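Local coordinates for protein multicopper oxidase type 1 (PDB 3G5W) that binds copper in mononuclear and trinuclear sites and probably works as a laccase-like oxidase built from two cupredoxin domains, at residues 3-8 and 42-47; 176-181 and 289-294; 201-206 and 251-256. All blocks are in the same frame, centred on the assembly; numbering follows the deposited sequence.

Contact 1 of 3, residues 3-8 and 42-47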
ATOM      1  N   ARG A   3     -22.995  24.917  16.381  1.00 30.17           N
ATOM      2  CA  ARG A   3     -21.645  25.221  16.845  1.00 29.38           C
ATOM      3  C   ARG A   3     -20.935  26.116  15.843  1.00 28.62           C
ATOM      4  O   ARG A   3     -20.952  25.844  14.644  1.00 28.33           O
ATOM      5  CB  ARG A   3     -20.848  23.932  17.093  1.00 29.49           C
ATOM      6  CG  ARG A   3     -21.515  22.970  18.076  1.00 29.83           C
ATOM      7  CD  ARG A   3     -20.546  21.940  18.606  1.00 29.99           C
ATOM      8  NE  ARG A   3     -21.198  20.964  19.477  1.00 29.92           N
ATOM      9  CZ  ARG A   3     -21.383  21.117  20.788  1.00 31.12           C
ATOM     10  NH1 ARG A   3     -20.988  22.225  21.408  1.00 30.54           N
ATOM     11  NH2 ARG A   3     -21.980  20.157  21.482  1.00 30.97           N
ATOM     12  N   GLU A   4     -20.338  27.197  16.337  1.00 27.92           N
ATOM     13  CA  GLU A   4     -19.633  28.147  15.474  1.00 27.72           C
ATOM     14  C   GLU A   4     -18.203  28.375  15.930  1.00 26.95           C
ATOM     15  O   GLU A   4     -17.950  28.747  17.088  1.00 26.59           O
ATOM     16  CB  GLU A   4     -20.392  29.481  15.353  1.00 27.91           C
ATOM     17  CG  GLU A   4     -19.717  30.487  14.409  1.00 28.49           C
ATOM     18  CD  GLU A   4     -20.676  31.505  13.784  1.00 29.15           C
ATOM     19  OE1 GLU A   4     -21.909  31.419  13.999  1.00 31.44           O
ATOM     20  OE2 GLU A   4     -20.180  32.398  13.062  1.00 29.97           O
ATOM     21  N   PHE A   5     -17.275  28.157  15.006  1.00 26.09           N
ATOM     22  CA  PHE A   5     -15.856  28.275  15.291  1.00 25.70           C
ATOM     23  C   PHE A   5     -15.187  29.256  14.332  1.00 25.79           C
ATOM     24  O   PHE A   5     -15.693  29.509  13.231  1.00 25.60           O
ATOM     25  CB  PHE A   5     -15.167  26.911  15.172  1.00 25.81           C
ATOM     26  CG  PHE A   5     -15.888  25.778  15.870  1.00 25.22           C
ATOM     27  CD1 PHE A   5     -16.109  25.809  17.243  1.00 25.07           C
ATOM     28  CD2 PHE A   5     -16.302  24.659  15.150  1.00 24.62           C
ATOM     29  CE1 PHE A   5     -16.751  24.751  17.883  1.00 24.57           C
ATOM     30  CE2 PHE A   5     -16.945  23.594  15.778  1.00 24.72           C
ATOM     31  CZ  PHE A   5     -17.169  23.637  17.146  1.00 25.17           C
ATOM     32  N   ASP A   6     -14.048  29.794  14.762  1.00 25.49           N
ATOM     33  CA  ASP A   6     -13.224  30.675  13.934  1.00 26.04           C
ATOM     34  C   ASP A   6     -11.842  30.063  13.740  1.00 25.30           C
ATOM     35  O   ASP A   6     -11.239  29.556  14.693  1.00 25.39           O
ATOM     36  CB  ASP A   6     -13.066  32.062  14.576  1.00 26.46           C
ATOM     37  CG  ASP A   6     -14.356  32.885  14.568  1.00 29.04           C
ATOM     38  OD1 ASP A   6     -15.264  32.629  13.747  1.00 31.00           O
ATOM     39  OD2 ASP A   6     -14.459  33.817  15.397  1.00 32.65           O
ATOM     40  N   LEU A   7     -11.342  30.117  12.507  1.00 24.40           N
ATOM     41  CA  LEU A   7      -9.955  29.760  12.219  1.00 23.53           C
ATOM     42  C   LEU A   7      -9.246  30.856  11.443  1.00 23.46           C
ATOM     43  O   LEU A   7      -9.812  31.436  10.522  1.00 23.23           O
ATOM     44  CB  LEU A   7      -9.877  28.456  11.411  1.00 23.16           C
ATOM     45  CG  LEU A   7     -10.165  27.125  12.107  1.00 22.44           C
ATOM     46  CD1 LEU A   7     -10.156  26.000  11.085  1.00 21.69           C
ATOM     47  CD2 LEU A   7      -9.151  26.839  13.206  1.00 20.40           C
ATOM     48  N   SER A   8      -8.002  31.125  11.814  1.00 23.52           N
ATOM     49  CA  SER A   8      -7.118  31.946  10.997  1.00 24.24           C
ATOM     50  C   SER A   8      -6.098  31.028  10.341  1.00 24.16           C
ATOM     51  O   SER A   8      -5.825  29.943  10.847  1.00 24.58           O
ATOM     52  CB  SER A   8      -6.409  32.992  11.852  1.00 24.24           C
ATOM     53  OG  SER A   8      -5.562  32.363  12.797  1.00 26.48           O
ATOM     54  N   ASP A  42     -24.685  17.657  14.587  1.00 23.46           N
ATOM     55  CA  ASP A  42     -24.459  19.068  14.936  1.00 23.76           C
ATOM     56  C   ASP A  42     -24.360  19.896  13.669  1.00 24.17           C
ATOM     57  O   ASP A  42     -23.845  19.424  12.652  1.00 23.99           O
ATOM     58  CB  ASP A  42     -23.175  19.268  15.745  1.00 23.59           C
ATOM     59  CG  ASP A  42     -23.326  18.896  17.206  1.00 23.31           C
ATOM     60  OD1 ASP A  42     -22.305  18.958  17.927  1.00 22.92           O
ATOM     61  OD2 ASP A  42     -24.442  18.539  17.633  1.00 22.40           O
ATOM     62  N   ASP A  43     -24.861  21.126  13.740  1.00 24.60           N
ATOM     63  CA  ASP A  43     -24.760  22.068  12.636  1.00 25.15           C
ATOM     64  C   ASP A  43     -23.559  22.957  12.873  1.00 24.75           C
ATOM     65  O   ASP A  43     -23.548  23.805  13.783  1.00 24.85           O
ATOM     66  CB  ASP A  43     -26.049  22.883  12.493  1.00 25.71           C
ATOM     67  CG  ASP A  43     -27.235  22.028  12.075  1.00 28.45           C
ATOM     68  OD1 ASP A  43     -27.046  21.035  11.328  1.00 30.87           O
ATOM     69  OD2 ASP A  43     -28.369  22.348  12.493  1.00 33.08           O
ATOM     70  N   VAL A  44     -22.534  22.733  12.059  1.00 24.01           N
ATOM     71  CA  VAL A  44     -21.232  23.361  12.239  1.00 23.56           C
ATOM     72  C   VAL A  44     -21.086  24.549  11.299  1.00 23.33           C
ATOM     73  O   VAL A  44     -21.440  24.466  10.126  1.00 23.01           O
ATOM     74  CB  VAL A  44     -20.086  22.342  12.018  1.00 23.64           C
ATOM     75  CG1 VAL A  44     -18.721  22.986  12.219  1.00 23.08           C
ATOM     76  CG2 VAL A  44     -20.246  21.147  12.966  1.00 23.75           C
ATOM     77  N   THR A  45     -20.590  25.657  11.847  1.00 23.21           N
ATOM     78  CA  THR A  45     -20.213  26.835  11.070  1.00 23.17           C
ATOM     79  C   THR A  45     -18.749  27.165  11.365  1.00 22.83           C
ATOM     80  O   THR A  45     -18.354  27.304  12.529  1.00 23.01           O
ATOM     81  CB  THR A  45     -21.104  28.057  11.425  1.00 23.23           C
ATOM     82  OG1 THR A  45     -22.468  27.765  11.107  1.00 23.99           O
ATOM     83  CG2 THR A  45     -20.672  29.295  10.655  1.00 23.95           C
ATOM     84  N   VAL A  46     -17.937  27.284  10.318  1.00 22.36           N
ATOM     85  CA  VAL A  46     -16.530  27.636  10.505  1.00 21.90           C
ATOM     86  C   VAL A  46     -16.167  28.856   9.668  1.00 21.96           C
ATOM     87  O   VAL A  46     -16.258  28.819   8.440  1.00 21.79           O
ATOM     88  CB  VAL A  46     -15.565  26.466  10.174  1.00 21.95           C
ATOM     89  CG1 VAL A  46     -14.137  26.832  10.573  1.00 21.17           C
ATOM     90  CG2 VAL A  46     -15.997  25.181  10.880  1.00 21.22           C
ATOM     91  N   ASN A  47     -15.774  29.930  10.348  1.00 21.72           N
ATOM     92  CA  ASN A  47     -15.310  31.149   9.688  1.00 21.85           C
ATOM     93  C   ASN A  47     -13.798  31.096   9.541  1.00 21.54           C
ATOM     94  O   ASN A  47     -13.070  31.031  10.534  1.00 21.72           O
ATOM     95  CB  ASN A  47     -15.752  32.398  10.469  1.00 21.96           C
ATOM     96  CG  ASN A  47     -17.240  32.404  10.757  1.00 22.59           C
ATOM     97  OD1 ASN A  47     -18.062  32.431   9.844  1.00 22.92           O
ATOM     98  ND2 ASN A  47     -17.593  32.356  12.036  1.00 24.60           N
TER
HETATM   99  O   HOH W   1     -24.279  18.415  20.411  1.00 32.88           O
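The amide nitrogen of Asn47 is gripped by two carboxylates of the neighbouring strand: ND2 gives one hydrogen to Glu4 OE2 at 2.8 Å and the other to Asp6 OD1 at 2.9 Å. Both acceptors lie in the amide plane. Glu4 offers the lone pair turned away from its other oxygen, whereas Asp6 is met nearly along its C-O bond. Glu4 gets there with CG anti to the backbone N (chi1 -178°) and an extended chain that runs alongside Thr45, its CD 3.8 Å from Thr45 CG2. With the carbonyl of the same Asn47 amide, OD1, taken by Thr89 on the next strand, the group is fixed against flipping. At the other end Arg3 NE forms a salt bridge with Asp42 OD1, 2.8 Å; the oxygen lies in the guanidinium plane, but the nitrogen stands above the carboxylate plane, and a water joins Arg3 NH2 to Asp42 OD2. Parallel backbone pairing runs the length of the contact, from Arg3 N to Asp43 O through to Leu7 N to Asn47 O. On the face of Arg3 and Phe5, Phe5 CE2 packs 4.0 Å from Val44 CG1, and Leu7 CD1 meets Val46 CG1. That face is covered by strands 35-39 and 306-308 through Val38, Ile36 and Met307, while strand 87-93 runs antiparallel along the far edge of strand 43-50.

Contact 2 of 3, residues 176-181 and 289-294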
ATOM      1  N   GLU A 176      11.231  13.221  19.907  1.00 20.43           N
ATOM      2  CA  GLU A 176      10.443  14.337  20.441  1.00 20.62           C
ATOM      3  C   GLU A 176       8.921  14.116  20.392  1.00 20.17           C
ATOM      4  O   GLU A 176       8.131  15.028  20.664  1.00 19.60           O
ATOM      5  CB  GLU A 176      10.859  15.647  19.780  1.00 20.95           C
ATOM      6  CG  GLU A 176      12.204  16.134  20.286  1.00 22.74           C
ATOM      7  CD  GLU A 176      12.743  17.310  19.508  1.00 24.99           C
ATOM      8  OE1 GLU A 176      11.962  18.236  19.198  1.00 26.64           O
ATOM      9  OE2 GLU A 176      13.957  17.306  19.213  1.00 27.09           O
ATOM     10  N   THR A 177       8.525  12.890  20.062  1.00 19.37           N
ATOM     11  CA  THR A 177       7.155  12.428  20.279  1.00 19.14           C
ATOM     12  C   THR A 177       6.936  12.181  21.775  1.00 18.92           C
ATOM     13  O   THR A 177       7.855  12.370  22.571  1.00 19.22           O
ATOM     14  CB  THR A 177       6.878  11.134  19.479  1.00 18.92           C
ATOM     15  OG1 THR A 177       7.925  10.190  19.724  1.00 20.26           O
ATOM     16  CG2 THR A 177       6.828  11.432  17.997  1.00 18.46           C
ATOM     17  N   GLN A 178       5.730  11.762  22.161  1.00 18.63           N
ATOM     18  CA  GLN A 178       5.414  11.522  23.570  1.00 18.32           C
ATOM     19  C   GLN A 178       4.980  10.081  23.815  1.00 18.28           C
ATOM     20  O   GLN A 178       4.293   9.496  22.983  1.00 18.22           O
ATOM     21  CB  GLN A 178       4.304  12.475  24.048  1.00 18.44           C
ATOM     22  CG  GLN A 178       4.696  13.946  24.036  1.00 18.04           C
ATOM     23  CD  GLN A 178       5.799  14.270  25.021  1.00 20.06           C
ATOM     24  OE1 GLN A 178       5.849  13.724  26.122  1.00 20.57           O
ATOM     25  NE2 GLN A 178       6.691  15.173  24.629  1.00 20.86           N
ATOM     26  N   PRO A 179       5.359   9.510  24.974  1.00 18.59           N
ATOM     27  CA  PRO A 179       4.892   8.156  25.269  1.00 18.36           C
ATOM     28  C   PRO A 179       3.383   8.141  25.492  1.00 18.51           C
ATOM     29  O   PRO A 179       2.807   9.139  25.940  1.00 18.88           O
ATOM     30  CB  PRO A 179       5.627   7.805  26.562  1.00 18.72           C
ATOM     31  CG  PRO A 179       5.913   9.145  27.220  1.00 18.41           C
ATOM     32  CD  PRO A 179       6.196  10.065  26.063  1.00 18.45           C
ATOM     33  N   ILE A 180       2.753   7.029  25.145  1.00 18.00           N
ATOM     34  CA  ILE A 180       1.347   6.794  25.452  1.00 18.05           C
ATOM     35  C   ILE A 180       1.338   6.091  26.799  1.00 18.43           C
ATOM     36  O   ILE A 180       1.866   4.999  26.917  1.00 18.31           O
ATOM     37  CB  ILE A 180       0.688   5.956  24.332  1.00 18.00           C
ATOM     38  CG1 ILE A 180       0.583   6.814  23.059  1.00 17.73           C
ATOM     39  CG2 ILE A 180      -0.694   5.392  24.767  1.00 16.80           C
ATOM     40  CD1 ILE A 180       0.306   6.038  21.768  1.00 18.43           C
ATOM     41  N   ARG A 181       0.792   6.745  27.825  1.00 18.91           N
ATOM     42  CA  ARG A 181       0.889   6.220  29.192  1.00 19.67           C
ATOM     43  C   ARG A 181      -0.409   5.572  29.630  1.00 19.95           C
ATOM     44  O   ARG A 181      -1.473   6.191  29.572  1.00 20.31           O
ATOM     45  CB  ARG A 181       1.312   7.311  30.186  1.00 19.56           C
ATOM     46  CG  ARG A 181       2.728   7.794  29.970  1.00 20.99           C
ATOM     47  CD  ARG A 181       3.150   8.829  30.985  1.00 21.68           C
ATOM     48  NE  ARG A 181       4.602   9.011  30.957  1.00 23.30           N
ATOM     49  CZ  ARG A 181       5.270   9.876  31.713  1.00 23.12           C
ATOM     50  NH1 ARG A 181       4.619  10.662  32.565  1.00 22.60           N
ATOM     51  NH2 ARG A 181       6.592   9.958  31.612  1.00 22.64           N
ATOM     52  N   LYS A 289      12.511  11.619  30.410  1.00 28.41           N
ATOM     53  CA  LYS A 289      11.714  12.432  29.497  1.00 28.12           C
ATOM     54  C   LYS A 289      10.736  13.340  30.241  1.00 27.80           C
ATOM     55  O   LYS A 289      10.049  12.905  31.169  1.00 27.62           O
ATOM     56  CB  LYS A 289      10.955  11.529  28.520  1.00 28.55           C
ATOM     57  CG  LYS A 289      10.821  12.092  27.106  1.00 28.89           C
ATOM     58  CD  LYS A 289       9.424  12.557  26.814  1.00 29.25           C
ATOM     59  CE  LYS A 289       9.112  12.460  25.324  1.00 28.07           C
ATOM     60  NZ  LYS A 289       9.894  13.391  24.459  1.00 27.49           N
ATOM     61  N   LYS A 290      10.696  14.602  29.819  1.00 27.20           N
ATOM     62  CA  LYS A 290       9.709  15.573  30.281  1.00 27.08           C
ATOM     63  C   LYS A 290       8.392  15.289  29.560  1.00 26.01           C
ATOM     64  O   LYS A 290       8.269  15.568  28.367  1.00 25.99           O
ATOM     65  CB  LYS A 290      10.169  16.995  29.929  1.00 27.76           C
ATOM     66  CG  LYS A 290      11.225  17.608  30.850  1.00 30.05           C
ATOM     67  CD  LYS A 290      10.575  18.232  32.098  1.00 33.77           C
ATOM     68  CE  LYS A 290       9.598  19.363  31.753  1.00 34.87           C
ATOM     69  NZ  LYS A 290       8.378  19.287  32.617  1.00 36.15           N
ATOM     70  N   PHE A 291       7.418  14.729  30.275  1.00 24.52           N
ATOM     71  CA  PHE A 291       6.143  14.358  29.666  1.00 23.25           C
ATOM     72  C   PHE A 291       5.301  15.575  29.289  1.00 22.95           C
ATOM     73  O   PHE A 291       5.160  16.521  30.077  1.00 22.51           O
ATOM     74  CB  PHE A 291       5.345  13.428  30.580  1.00 23.21           C
ATOM     75  CG  PHE A 291       4.061  12.934  29.968  1.00 22.63           C
ATOM     76  CD1 PHE A 291       2.833  13.356  30.463  1.00 22.41           C
ATOM     77  CD2 PHE A 291       4.082  12.052  28.883  1.00 21.72           C
ATOM     78  CE1 PHE A 291       1.643  12.906  29.903  1.00 22.21           C
ATOM     79  CE2 PHE A 291       2.898  11.592  28.317  1.00 21.47           C
ATOM     80  CZ  PHE A 291       1.677  12.022  28.826  1.00 21.88           C
ATOM     81  N   VAL A 292       4.753  15.551  28.075  1.00 21.93           N
ATOM     82  CA  VAL A 292       3.832  16.598  27.639  1.00 21.33           C
ATOM     83  C   VAL A 292       2.425  16.011  27.443  1.00 21.02           C
ATOM     84  O   VAL A 292       2.206  15.233  26.504  1.00 20.70           O
ATOM     85  CB  VAL A 292       4.323  17.307  26.349  1.00 21.17           C
ATOM     86  CG1 VAL A 292       3.329  18.376  25.908  1.00 21.25           C
ATOM     87  CG2 VAL A 292       5.714  17.922  26.557  1.00 21.21           C
ATOM     88  N   PRO A 293       1.475  16.349  28.345  1.00 20.86           N
ATOM     89  CA  PRO A 293       0.090  15.898  28.152  1.00 20.40           C
ATOM     90  C   PRO A 293      -0.568  16.554  26.937  1.00 20.32           C
ATOM     91  O   PRO A 293      -0.166  17.651  26.530  1.00 19.92           O
ATOM     92  CB  PRO A 293      -0.615  16.353  29.439  1.00 20.65           C
ATOM     93  CG  PRO A 293       0.488  16.576  30.428  1.00 21.02           C
ATOM     94  CD  PRO A 293       1.619  17.111  29.601  1.00 20.76           C
ATOM     95  N   ASP A 294      -1.549  15.855  26.361  1.00 19.71           N
ATOM     96  CA  ASP A 294      -2.349  16.324  25.220  1.00 19.38           C
ATOM     97  C   ASP A 294      -1.631  16.349  23.855  1.00 18.91           C
ATOM     98  O   ASP A 294      -2.123  16.980  22.911  1.00 18.39           O
ATOM     99  CB  ASP A 294      -2.981  17.694  25.519  1.00 19.82           C
ATOM    100  CG  ASP A 294      -4.391  17.829  24.954  1.00 20.96           C
ATOM    101  OD1 ASP A 294      -5.040  16.797  24.689  1.00 20.61           O
ATOM    102  OD2 ASP A 294      -4.857  18.976  24.797  1.00 24.04           O
TER
HETATM  103  O   HOH W   2       9.250  16.371  26.090  1.00 38.76           O
HETATM  104  O   HOH W   3       8.340  11.464  33.004  1.00 49.09           O
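An edge strand of the second cupredoxin domain, 180-182, and residues 176-179 leading into it are met here by the long loop that joins strand 269-274 to strand 306-308. Gln178 reaches into this loop: its OE1 accepts the backbone N of Val292 at 2.9 Å, the donor standing well above the carbonyl plane, while its NE2 lies 3.5 Å from Val292 CG2. The bend at chi2 (-65°) folds the amide back over Val292. Arg181 lays its guanidinium flat on Phe291, centres 4.2 Å apart and planes at 9°, a cation-pi stack in which its CD also sits over the ring face. A salt bridge from NE to Glu273 helps hold the guanidinium, and a water ties NH2 to Lys289 O. Pro179 meets the same ring, its CG 3.8 Å from Phe291 CD2, with its carbonyl oxygen at the ring edge. Lys289 NZ gives a weak hydrogen bond to Thr177 O at 3.0 Å and also bonds to Pro175 O. A second water accepts from Gln178 NE2 and donates to Lys290 O. The whole is an irregular loop laid across the edge of a cupredoxin beta-sandwich, fastened by side-chain-to-backbone bonds and one arginine-aromatic stack.

Contact 3 of 3, residues 201-206 and 251-256. With C2O (Cu-O-Cu linkage), chain P; C1O (Cu-O linkage), chain H.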
ATOM      1  N   ALA A 201       3.095   1.776   7.727  1.00 16.25           N
ATOM      2  CA  ALA A 201       2.777   0.448   8.269  1.00 16.20           C
ATOM      3  C   ALA A 201       2.941   0.465   9.794  1.00 16.02           C
ATOM      4  O   ALA A 201       4.033   0.206  10.307  1.00 16.18           O
ATOM      5  CB  ALA A 201       3.682  -0.593   7.647  1.00 16.41           C
ATOM      6  N   ILE A 202       1.866   0.792  10.509  1.00 16.04           N
ATOM      7  CA  ILE A 202       1.969   1.052  11.940  1.00 16.25           C
ATOM      8  C   ILE A 202       1.921  -0.249  12.729  1.00 16.39           C
ATOM      9  O   ILE A 202       0.895  -0.936  12.762  1.00 15.88           O
ATOM     10  CB  ILE A 202       0.908   2.065  12.466  1.00 16.30           C
ATOM     11  CG1 ILE A 202       0.982   3.403  11.710  1.00 16.76           C
ATOM     12  CG2 ILE A 202       1.067   2.288  13.977  1.00 16.89           C
ATOM     13  CD1 ILE A 202       2.348   4.084  11.745  1.00 18.51           C
ATOM     14  N   HIS A 203       3.044  -0.553  13.371  1.00 16.14           N
ATOM     15  CA  HIS A 203       3.212  -1.783  14.114  1.00 16.75           C
ATOM     16  C   HIS A 203       3.300  -1.515  15.624  1.00 17.15           C
ATOM     17  O   HIS A 203       4.054  -0.644  16.056  1.00 16.91           O
ATOM     18  CB  HIS A 203       4.457  -2.511  13.596  1.00 16.58           C
ATOM     19  CG  HIS A 203       4.828  -3.705  14.409  1.00 16.56           C
ATOM     20  ND1 HIS A 203       3.954  -4.747  14.636  1.00 16.74           N
ATOM     21  CD2 HIS A 203       5.964  -4.012  15.077  1.00 16.67           C
ATOM     22  CE1 HIS A 203       4.538  -5.648  15.406  1.00 16.97           C
ATOM     23  NE2 HIS A 203       5.758  -5.228  15.686  1.00 16.15           N
ATOM     24  N   THR A 204       2.505  -2.250  16.412  1.00 17.21           N
ATOM     25  CA  THR A 204       2.520  -2.132  17.876  1.00 17.54           C
ATOM     26  C   THR A 204       3.003  -3.430  18.543  1.00 17.35           C
ATOM     27  O   THR A 204       2.434  -4.501  18.320  1.00 17.46           O
ATOM     28  CB  THR A 204       1.117  -1.736  18.433  1.00 17.76           C
ATOM     29  OG1 THR A 204       0.643  -0.555  17.769  1.00 18.86           O
ATOM     30  CG2 THR A 204       1.171  -1.467  19.956  1.00 17.92           C
ATOM     31  N   HIS A 205       4.055  -3.323  19.351  1.00 16.90           N
ATOM     32  CA  HIS A 205       4.607  -4.466  20.092  1.00 16.80           C
ATOM     33  C   HIS A 205       3.721  -4.871  21.267  1.00 16.75           C
ATOM     34  O   HIS A 205       3.058  -4.024  21.864  1.00 16.76           O
ATOM     35  CB  HIS A 205       5.978  -4.112  20.660  1.00 16.18           C
ATOM     36  CG  HIS A 205       7.054  -3.942  19.632  1.00 16.61           C
ATOM     37  ND1 HIS A 205       8.365  -4.281  19.882  1.00 16.52           N
ATOM     38  CD2 HIS A 205       7.022  -3.468  18.364  1.00 16.72           C
ATOM     39  CE1 HIS A 205       9.098  -4.018  18.811  1.00 17.75           C
ATOM     40  NE2 HIS A 205       8.305  -3.529  17.873  1.00 17.47           N
ATOM     41  N   GLY A 206       3.732  -6.165  21.591  1.00 16.75           N
ATOM     42  CA  GLY A 206       3.147  -6.696  22.828  1.00 17.16           C
ATOM     43  C   GLY A 206       1.635  -6.779  22.938  1.00 17.37           C
ATOM     44  O   GLY A 206       1.113  -7.209  23.971  1.00 17.70           O
ATOM     45  N   HIS A 251       5.606   1.940  16.064  1.00 18.46           N
ATOM     46  CA  HIS A 251       6.394   2.598  15.026  1.00 18.22           C
ATOM     47  C   HIS A 251       5.964   2.188  13.624  1.00 17.83           C
ATOM     48  O   HIS A 251       5.333   1.146  13.431  1.00 16.85           O
ATOM     49  CB  HIS A 251       7.891   2.296  15.214  1.00 18.48           C
ATOM     50  CG  HIS A 251       8.251   0.858  15.006  1.00 19.21           C
ATOM     51  ND1 HIS A 251       8.740   0.381  13.809  1.00 20.57           N
ATOM     52  CD2 HIS A 251       8.177  -0.212  15.833  1.00 20.38           C
ATOM     53  CE1 HIS A 251       8.966  -0.918  13.911  1.00 20.97           C
ATOM     54  NE2 HIS A 251       8.630  -1.304  15.127  1.00 20.89           N
ATOM     55  N   ASP A 252       6.322   3.024  12.654  1.00 17.16           N
ATOM     56  CA  ASP A 252       6.159   2.692  11.255  1.00 17.52           C
ATOM     57  C   ASP A 252       7.156   1.585  10.945  1.00 17.74           C
ATOM     58  O   ASP A 252       8.347   1.691  11.283  1.00 18.09           O
ATOM     59  CB  ASP A 252       6.441   3.925  10.391  1.00 17.10           C
ATOM     60  CG  ASP A 252       5.936   3.775   8.972  1.00 17.40           C
ATOM     61  OD1 ASP A 252       5.782   2.630   8.484  1.00 16.64           O
ATOM     62  OD2 ASP A 252       5.704   4.816   8.336  1.00 17.44           O
ATOM     63  N   HIS A 253       6.670   0.514  10.329  1.00 18.27           N
ATOM     64  CA  HIS A 253       7.534  -0.604   9.976  1.00 18.97           C
ATOM     65  C   HIS A 253       8.186  -0.450   8.604  1.00 19.64           C
ATOM     66  O   HIS A 253       8.959  -1.316   8.182  1.00 19.69           O
ATOM     67  CB  HIS A 253       6.809  -1.949  10.098  1.00 18.64           C
ATOM     68  CG  HIS A 253       7.718  -3.078  10.476  1.00 19.26           C
ATOM     69  ND1 HIS A 253       8.675  -3.581   9.620  1.00 19.40           N
ATOM     70  CD2 HIS A 253       7.821  -3.797  11.619  1.00 20.20           C
ATOM     71  CE1 HIS A 253       9.333  -4.555  10.220  1.00 19.72           C
ATOM     72  NE2 HIS A 253       8.830  -4.713  11.432  1.00 20.79           N
ATOM     73  N   VAL A 254       7.882   0.637   7.892  1.00 20.08           N
ATOM     74  CA  VAL A 254       8.744   0.993   6.765  1.00 20.64           C
ATOM     75  C   VAL A 254       9.978   1.693   7.312  1.00 21.09           C
ATOM     76  O   VAL A 254       9.906   2.778   7.913  1.00 20.66           O
ATOM     77  CB  VAL A 254       8.027   1.668   5.534  1.00 20.84           C
ATOM     78  CG1 VAL A 254       6.522   1.868   5.739  1.00 20.72           C
ATOM     79  CG2 VAL A 254       8.761   2.908   5.016  1.00 21.09           C
ATOM     80  N   ASP A 255      11.102   0.998   7.171  1.00 21.85           N
ATOM     81  CA  ASP A 255      12.315   1.304   7.916  1.00 22.78           C
ATOM     82  C   ASP A 255      12.881   2.672   7.583  1.00 22.66           C
ATOM     83  O   ASP A 255      13.505   3.304   8.428  1.00 22.74           O
ATOM     84  CB  ASP A 255      13.360   0.210   7.709  1.00 23.40           C
ATOM     85  CG  ASP A 255      12.952  -1.122   8.340  1.00 26.22           C
ATOM     86  OD1 ASP A 255      12.137  -1.125   9.297  1.00 28.75           O
ATOM     87  OD2 ASP A 255      13.455  -2.172   7.877  1.00 28.90           O
ATOM     88  N   THR A 256      12.630   3.131   6.358  1.00 22.46           N
ATOM     89  CA  THR A 256      13.083   4.452   5.920  1.00 22.32           C
ATOM     90  C   THR A 256      12.258   5.598   6.530  1.00 21.78           C
ATOM     91  O   THR A 256      12.604   6.764   6.354  1.00 21.93           O
ATOM     92  CB  THR A 256      13.113   4.561   4.380  1.00 22.41           C
ATOM     93  OG1 THR A 256      11.834   4.207   3.839  1.00 23.26           O
ATOM     94  CG2 THR A 256      14.166   3.628   3.811  1.00 23.21           C
TER
HETATM   95 CU2  C2O P 362       9.328  -2.825  16.284  1.00 22.05          CU
HETATM   96 CU3  C2O P 362       9.042  -6.469  12.841  1.00 20.23          CU
HETATM   97  O1  C2O P 362       9.377  -4.451  14.581  1.00 23.41           O
HETATM   98 CU4  C1O H   2       7.201  -6.272  16.428  1.00 22.97          CU
HETATM   99  O3  C1O H   2       5.505  -7.898  17.979  1.00 14.19           O
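Four histidines of the trinuclear copper site, His203, His205, His251 and His253, come from this antiparallel pair in two His-X-His motifs. His205 NE2 and His251 NE2 each bind copper CU2 of the Cu-O-Cu group at 2.0 Å, their rings meeting rim to rim. His253 NE2 holds copper CU3 of that group at 2.3 Å, and His203 NE2 binds copper CU4 of the Cu-O group at 1.9 Å. The edge of His253 is turned toward the face of His203 in an offset edge-to-face pair. His251 takes the crowded position between its backbone N and carbonyl carbon (chi1 66°), and its ND1 gives a hydrogen bond to Asp252 O at 2.9 Å, from above the carbonyl plane; His203 ND1 is held by Asp226 O, and the polar partner of His205 is Asp72 of the second subunit. Asp252 OD1 accepts from Ala201 N at 2.9 Å and, from the opposite face, from Val254 N at 3.0 Å, closing an Asx turn; OD2 is hydrogen-bonded to His257 ND1 and His200 ND1. With an alanine in place of Asp252, both amides and both imidazoles would lose their partner, and the turn carrying His253 would probably be freer to shift. His61, His103, His105 and His59 of the second subunit complete the coordination across the interface. Strand 200-204 runs between 247-252 and 227-230, and Ile202 packs on Ile250 and Ile268.

Contacts 2 and 3 both reach the same sheet of the second domain, contact 2 through strand 180-182. Their centres lie about 19 Å apart and their nearest atoms about 8 Å, with strand 269-274 between strands 180-182 and 247-252. Contact 3 binds copper directly; contact 2 stays off the metals, the side chain of Thr177 lying about 14 Å from the Cu-O-Cu group. Contact 1 sits in the first domain, across the centre of the chain from contact 3, with about 36 Å between their centres; from contact 2 its centre is about 30 Å away and its nearest atoms about 15 Å. It supplies no copper ligand, but the side chain of Leu7 is about 12 Å from the mononuclear copper.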